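Local atomic coordinates of Two-component system response regulator (PDB entry 2QR3), a protein that probably regulates transcription by binding DNA in a two-component system; the part here is its N-terminal receiver domain, probably phosphorylated on an aspartate. Residues G4-V9 with L21-H26; D105-P110 with L117-N122. All blocks are in the same frame, centred on the assembly; numbering follows the deposited sequence. Where two conformers were deposited one is given.

Contact 1 of 2, residues G4-V9 with L21-H26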
loop_
_atom_site.group_PDB
_atom_site.type_symbol
_atom_site.label_atom_id
_atom_site.label_comp_id
_atom_site.label_asym_id
_atom_site.label_seq_id
_atom_site.Cartn_x
_atom_site.Cartn_y
_atom_site.Cartn_z
ATOM N N GLY A 4 3.384 8.336 -11.226
ATOM C CA GLY A 4 4.460 7.402 -11.473
ATOM C C GLY A 4 4.099 6.034 -10.961
ATOM O O GLY A 4 3.076 5.471 -11.336
ATOM N N THR A 5 4.956 5.515 -10.090
ATOM C CA THR A 5 4.931 4.118 -9.734
ATOM C C THR A 5 4.163 3.899 -8.434
ATOM O O THR A 5 4.251 4.716 -7.526
ATOM C CB THR A 5 6.389 3.618 -9.619
ATOM O OG1 THR A 5 7.019 3.751 -10.921
ATOM C CG2 THR A 5 6.422 2.165 -9.173
ATOM N N ILE A 6 3.413 2.793 -8.364
ATOM C CA ILE A 6 2.804 2.335 -7.097
ATOM C C ILE A 6 3.326 0.945 -6.787
ATOM O O ILE A 6 3.522 0.142 -7.698
ATOM C CB ILE A 6 1.274 2.284 -7.174
ATOM C CG1 ILE A 6 0.674 1.874 -5.815
ATOM C CG2 ILE A 6 0.762 1.360 -8.291
ATOM C CD1 ILE A 6 -0.870 2.159 -5.725
ATOM N N ILE A 7 3.577 0.670 -5.509
ATOM C CA ILE A 7 3.994 -0.672 -5.078
ATOM C C ILE A 7 2.800 -1.246 -4.269
ATOM O O ILE A 7 2.273 -0.587 -3.366
ATOM C CB ILE A 7 5.264 -0.612 -4.204
ATOM C CG1 ILE A 7 6.450 -0.058 -5.021
ATOM C CG2 ILE A 7 5.628 -1.986 -3.589
ATOM C CD1 ILE A 7 7.555 0.353 -4.132
ATOM N N ILE A 8 2.391 -2.463 -4.608
ATOM C CA ILE A 8 1.376 -3.196 -3.841
ATOM C C ILE A 8 2.025 -4.396 -3.154
ATOM O O ILE A 8 2.694 -5.226 -3.816
ATOM C CB ILE A 8 0.200 -3.626 -4.757
ATOM C CG1 ILE A 8 -0.374 -2.380 -5.466
ATOM C CG2 ILE A 8 -0.909 -4.252 -3.945
ATOM C CD1 ILE A 8 0.149 -2.252 -6.794
ATOM N N VAL A 9 1.824 -4.487 -1.846
ATOM C CA VAL A 9 2.492 -5.468 -1.013
ATOM C C VAL A 9 1.368 -6.291 -0.392
ATOM O O VAL A 9 0.586 -5.777 0.419
ATOM C CB VAL A 9 3.319 -4.777 0.121
ATOM C CG1 VAL A 9 4.055 -5.823 0.965
ATOM C CG2 VAL A 9 4.291 -3.692 -0.451
ATOM N N LEU A 21 -4.691 -5.348 -12.187
ATOM C CA LEU A 21 -5.669 -5.133 -13.247
ATOM C C LEU A 21 -6.424 -3.819 -13.070
ATOM O O LEU A 21 -6.682 -3.100 -14.041
ATOM C CB LEU A 21 -6.640 -6.328 -13.345
ATOM C CG LEU A 21 -7.781 -6.246 -14.376
ATOM C CD1 LEU A 21 -7.296 -5.903 -15.775
ATOM C CD2 LEU A 21 -8.523 -7.576 -14.397
ATOM N N LEU A 22 -6.789 -3.488 -11.830
ATOM C CA LEU A 22 -7.551 -2.291 -11.569
ATOM C C LEU A 22 -6.722 -1.022 -11.755
ATOM O O LEU A 22 -7.264 0.014 -12.148
ATOM C CB LEU A 22 -8.144 -2.319 -10.145
ATOM C CG LEU A 22 -9.205 -3.388 -9.874
ATOM C CD1 LEU A 22 -9.405 -3.617 -8.356
ATOM C CD2 LEU A 22 -10.533 -3.058 -10.587
ATOM N N LEU A 23 -5.416 -1.084 -11.462
ATOM C CA LEU A 23 -4.617 0.145 -11.393
ATOM C C LEU A 23 -3.715 0.391 -12.594
ATOM O O LEU A 23 -3.214 1.520 -12.741
ATOM C CB LEU A 23 -3.779 0.165 -10.098
ATOM C CG LEU A 23 -4.557 0.033 -8.779
ATOM C CD1 LEU A 23 -3.561 0.033 -7.591
ATOM C CD2 LEU A 23 -5.640 1.110 -8.567
ATOM N N LYS A 24 -3.488 -0.675 -13.386
ATOM C CA LYS A 24 -2.633 -0.732 -14.610
ATOM C C LYS A 24 -2.764 0.512 -15.493
ATOM O O LYS A 24 -1.811 0.937 -16.154
ATOM C CB LYS A 24 -3.098 -1.912 -15.500
ATOM C CG LYS A 24 -2.287 -3.182 -15.532
ATOM C CD LYS A 24 -2.949 -4.157 -16.562
ATOM C CE LYS A 24 -2.131 -5.445 -16.801
ATOM N NZ LYS A 24 -2.642 -6.624 -16.020
ATOM N N ASN A 25 -3.967 1.067 -15.550
ATOM C CA ASN A 25 -4.231 2.105 -16.539
ATOM C C ASN A 25 -4.289 3.506 -15.984
ATOM O O ASN A 25 -4.652 4.463 -16.694
ATOM C CB ASN A 25 -5.472 1.755 -17.360
ATOM C CG ASN A 25 -5.097 1.180 -18.687
ATOM O OD1 ASN A 25 -5.074 -0.043 -18.856
ATOM N ND2 ASN A 25 -4.694 2.050 -19.616
ATOM N N HIS A 26 -3.907 3.624 -14.716
ATOM C CA HIS A 26 -3.833 4.904 -14.046
ATOM C C HIS A 26 -2.409 5.270 -13.705
ATOM O O HIS A 26 -1.958 6.384 -14.004
ATOM C CB HIS A 26 -4.740 4.930 -12.816
ATOM C CG HIS A 26 -6.187 4.998 -13.171
ATOM N ND1 HIS A 26 -6.887 3.899 -13.617
ATOM C CD2 HIS A 26 -7.047 6.041 -13.213
ATOM C CE1 HIS A 26 -8.130 4.256 -13.895
ATOM N NE2 HIS A 26 -8.253 5.551 -13.655
#
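Leu23, at the C-terminal part of helix 13-23, reaches down to Ile6 and Ile8 of strand 5-9. Its CB leaves the helix on the side turned to the strand but stops short of any strand atom, and a first torsion of -57° sets CG opposite the carbonyl carbon and carries the chain on toward the sheet. There the two methyls part. CD1 continues the line of the chain and meets the end of Ile6, Leu23 CD1 lying 3.9 Å from Ile6 CD1; it also comes to 4.4 Å from Ile8 CD1, a looser touch. CD2 turns to Leu117 of helix 113-124, and CD1 is also backed by Leu120 of that helix. This buried, wholly apolar contact is the first half of the beta-alpha-beta crossover formed by strand 5-9, helix 13-23 and strand 29-33 in the CheY-like receiver fold, and the leucine seats the helix on one face of the parallel sheet. Ile6 and Ile8, two residues apart on the strand, turn their side chains to the same face, while the intervening Ile7 packs on helix 36-45 across the sheet. Ile6 is extended, with CG1 anti to the backbone N (chi1 -177°) and CD1 at its end. Its side chain crosses that of Leu23 at about a right angle. Val30 of strand 29-33 touches both Ile6 and Ile8.

Contact 2 of 2, residues D105-P110 with L117-N122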
loop_
_atom_site.group_PDB
_atom_site.type_symbol
_atom_site.label_atom_id
_atom_site.label_comp_id
_atom_site.label_asym_id
_atom_site.label_seq_id
_atom_site.Cartn_x
_atom_site.Cartn_y
_atom_site.Cartn_z
ATOM N N ASP A 105 -3.692 6.648 4.806
ATOM C CA ASP A 105 -5.094 6.315 4.666
ATOM C C ASP A 105 -5.214 4.801 4.788
ATOM O O ASP A 105 -4.207 4.108 4.948
ATOM C CB ASP A 105 -5.638 6.748 3.289
ATOM C CG ASP A 105 -7.109 7.198 3.342
ATOM O OD1 ASP A 105 -7.871 6.761 4.240
ATOM O OD2 ASP A 105 -7.499 7.992 2.453
ATOM N N PHE A 106 -6.443 4.314 4.744
ATOM C CA PHE A 106 -6.653 2.867 4.603
ATOM C C PHE A 106 -7.854 2.556 3.736
ATOM O O PHE A 106 -8.755 3.406 3.548
ATOM C CB PHE A 106 -6.691 2.127 5.968
ATOM C CG PHE A 106 -7.897 2.457 6.844
ATOM C CD1 PHE A 106 -7.730 3.318 7.954
ATOM C CD2 PHE A 106 -9.127 1.860 6.647
ATOM C CE1 PHE A 106 -8.797 3.606 8.819
ATOM C CE2 PHE A 106 -10.229 2.152 7.502
ATOM C CZ PHE A 106 -10.048 3.047 8.582
ATOM N N VAL A 107 -7.844 1.350 3.167
ATOM C CA VAL A 107 -8.915 0.850 2.313
ATOM C C VAL A 107 -9.301 -0.508 2.896
ATOM O O VAL A 107 -8.450 -1.297 3.225
ATOM C CB VAL A 107 -8.426 0.646 0.849
ATOM C CG1 VAL A 107 -9.593 0.105 -0.047
ATOM C CG2 VAL A 107 -7.877 1.963 0.289
ATOM N N VAL A 108 -10.595 -0.751 3.070
ATOM C CA VAL A 108 -11.026 -2.011 3.690
ATOM C C VAL A 108 -11.276 -3.040 2.591
ATOM O O VAL A 108 -11.677 -2.669 1.494
ATOM C CB VAL A 108 -12.287 -1.799 4.542
ATOM C CG1 VAL A 108 -12.749 -3.110 5.116
ATOM C CG2 VAL A 108 -11.988 -0.835 5.705
ATOM N N LYS A 109 -11.000 -4.312 2.875
ATOM C CA LYS A 109 -11.366 -5.419 1.977
ATOM C C LYS A 109 -12.586 -6.138 2.600
ATOM O O LYS A 109 -12.644 -6.275 3.810
ATOM C CB LYS A 109 -10.257 -6.444 1.907
ATOM C CG LYS A 109 -8.875 -5.975 1.560
ATOM C CD LYS A 109 -7.876 -7.091 1.916
ATOM C CE LYS A 109 -6.569 -6.960 1.130
ATOM N NZ LYS A 109 -5.505 -7.991 1.443
ATOM N N PRO A 110 -13.556 -6.595 1.783
ATOM C CA PRO A 110 -13.620 -6.429 0.336
ATOM C C PRO A 110 -13.792 -4.957 0.006
ATOM O O PRO A 110 -14.549 -4.242 0.683
ATOM C CB PRO A 110 -14.865 -7.245 -0.066
ATOM C CG PRO A 110 -15.714 -7.274 1.181
ATOM C CD PRO A 110 -14.735 -7.326 2.314
ATOM N N LEU A 117 -9.306 3.080 -6.002
ATOM C CA LEU A 117 -8.527 3.921 -6.914
ATOM C C LEU A 117 -8.412 5.327 -6.349
ATOM O O LEU A 117 -7.322 5.917 -6.330
ATOM C CB LEU A 117 -9.146 3.945 -8.314
ATOM C CG LEU A 117 -8.497 4.880 -9.351
ATOM C CD1 LEU A 117 -6.985 4.620 -9.569
ATOM C CD2 LEU A 117 -9.297 4.770 -10.659
ATOM N N GLU A 118 -9.551 5.856 -5.907
ATOM C CA GLU A 118 -9.629 7.229 -5.427
ATOM C C GLU A 118 -8.767 7.484 -4.220
ATOM O O GLU A 118 -8.084 8.510 -4.160
ATOM C CB GLU A 118 -11.073 7.633 -5.174
ATOM C CG GLU A 118 -11.819 7.713 -6.511
ATOM C CD GLU A 118 -13.118 8.491 -6.443
ATOM O OE1 GLU A 118 -13.621 8.750 -5.323
ATOM O OE2 GLU A 118 -13.629 8.826 -7.533
ATOM N N THR A 119 -8.785 6.547 -3.273
ATOM C CA THR A 119 -7.920 6.631 -2.074
ATOM C C THR A 119 -6.463 6.672 -2.477
ATOM O O THR A 119 -5.693 7.446 -1.909
ATOM C CB THR A 119 -8.211 5.481 -1.098
ATOM O OG1 THR A 119 -9.587 5.559 -0.675
ATOM C CG2 THR A 119 -7.289 5.501 0.130
ATOM N N LEU A 120 -6.091 5.840 -3.462
ATOM C CA LEU A 120 -4.676 5.735 -3.858
ATOM C C LEU A 120 -4.254 6.980 -4.634
ATOM O O LEU A 120 -3.201 7.520 -4.389
ATOM C CB LEU A 120 -4.422 4.477 -4.691
ATOM C CG LEU A 120 -4.510 3.203 -3.855
ATOM C CD1 LEU A 120 -4.656 1.956 -4.798
ATOM C CD2 LEU A 120 -3.305 3.076 -2.888
ATOM N N LEU A 121 -5.094 7.436 -5.553
ATOM C CA LEU A 121 -4.788 8.701 -6.253
ATOM C C LEU A 121 -4.653 9.856 -5.276
ATOM O O LEU A 121 -3.686 10.646 -5.367
ATOM C CB LEU A 121 -5.837 9.024 -7.312
ATOM C CG LEU A 121 -6.044 8.013 -8.447
ATOM C CD1 LEU A 121 -7.279 8.343 -9.281
ATOM C CD2 LEU A 121 -4.831 7.934 -9.352
ATOM N N ASN A 122 -5.592 9.985 -4.343
ATOM C CA ASN A 122 -5.501 11.048 -3.341
ATOM C C ASN A 122 -4.229 10.927 -2.496
ATOM O O ASN A 122 -3.567 11.912 -2.217
ATOM C CB ASN A 122 -6.771 11.102 -2.476
ATOM C CG ASN A 122 -8.009 11.562 -3.265
ATOM O OD1 ASN A 122 -7.909 11.984 -4.420
ATOM N ND2 ASN A 122 -9.182 11.465 -2.641
HETATM O O HOH W 1 -6.005 9.083 0.490
HETATM O O HOH W 2 -10.757 3.927 1.866
#
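With chi1 near -60°, Thr119 turns CG2 toward strand 105-109 and leaves OG1 beside its own backbone N; Val107, at chi1 180°, sends CG2 back to meet it. These side chains run past each other in opposite directions, and Val107 CG2 lies 3.6 Å from Thr119 CG2. The same threonine methyl also rests against the carboxylate of Asp105, with Thr119 CG2 3.4 Å from Asp105 OD2, so one methyl fits between a valine and an acid that stand on the same side of the strand. Strand 105-109 and helix 113-124 are the last strand and helix of the receiver domain's alternating beta-alpha fold; the chain turns back after the strand, and the short segments run almost antiparallel at 165°, their axes 8.9 Å apart. Two waters complete the polar side of this joint. One donates to Asp105 OD2 at 2.7 Å and to the helix carbonyl Thr119 O at 2.9 Å, bridging acid and backbone. The other donates to Phe106 O at 2.7 Å and, more loosely, to Thr119 OG1, a hydroxyl also hydrogen-bonded to Lys115 O one turn earlier in the helix. Asp105 OD1 takes the neighbouring backbone N-H, Phe106 N, at 2.9 Å, approached on the anti side and out of the carboxylate plane. With one oxygen bound to the strand and the other to a water, the acid is restrained in rotation. Phe106 directs its CB away from helix 117-122, and its side chain packs on Ala95, Val96 and Ile99 of helix 92-100.

Contacts 1 and 2 lie on the same face of the five-stranded parallel sheet, their centres about 12 Å apart, and helix 113-124 brings them together. Leu120 fits against Leu23 and Ile6 of contact 1: Leu120 CD1 is 3.6 Å from Leu23 CD1, and Leu120 CD2 is 3.8 Å from Ile6 CD1. Leu117 CD1 adds a second touch to the leucine, 3.9 Å from Leu23 CD2. Beyond this packing, Asp10, just past strand 5-9, forms a salt bridge with Lys109, at the end of strand 105-109. Their placement is consistent with the receiver-domain acidic site that would include Asp54, the predicted phosphorylation site, unmodified here; Lys109 precedes cis Pro110, a pair familiar from other receiver domains.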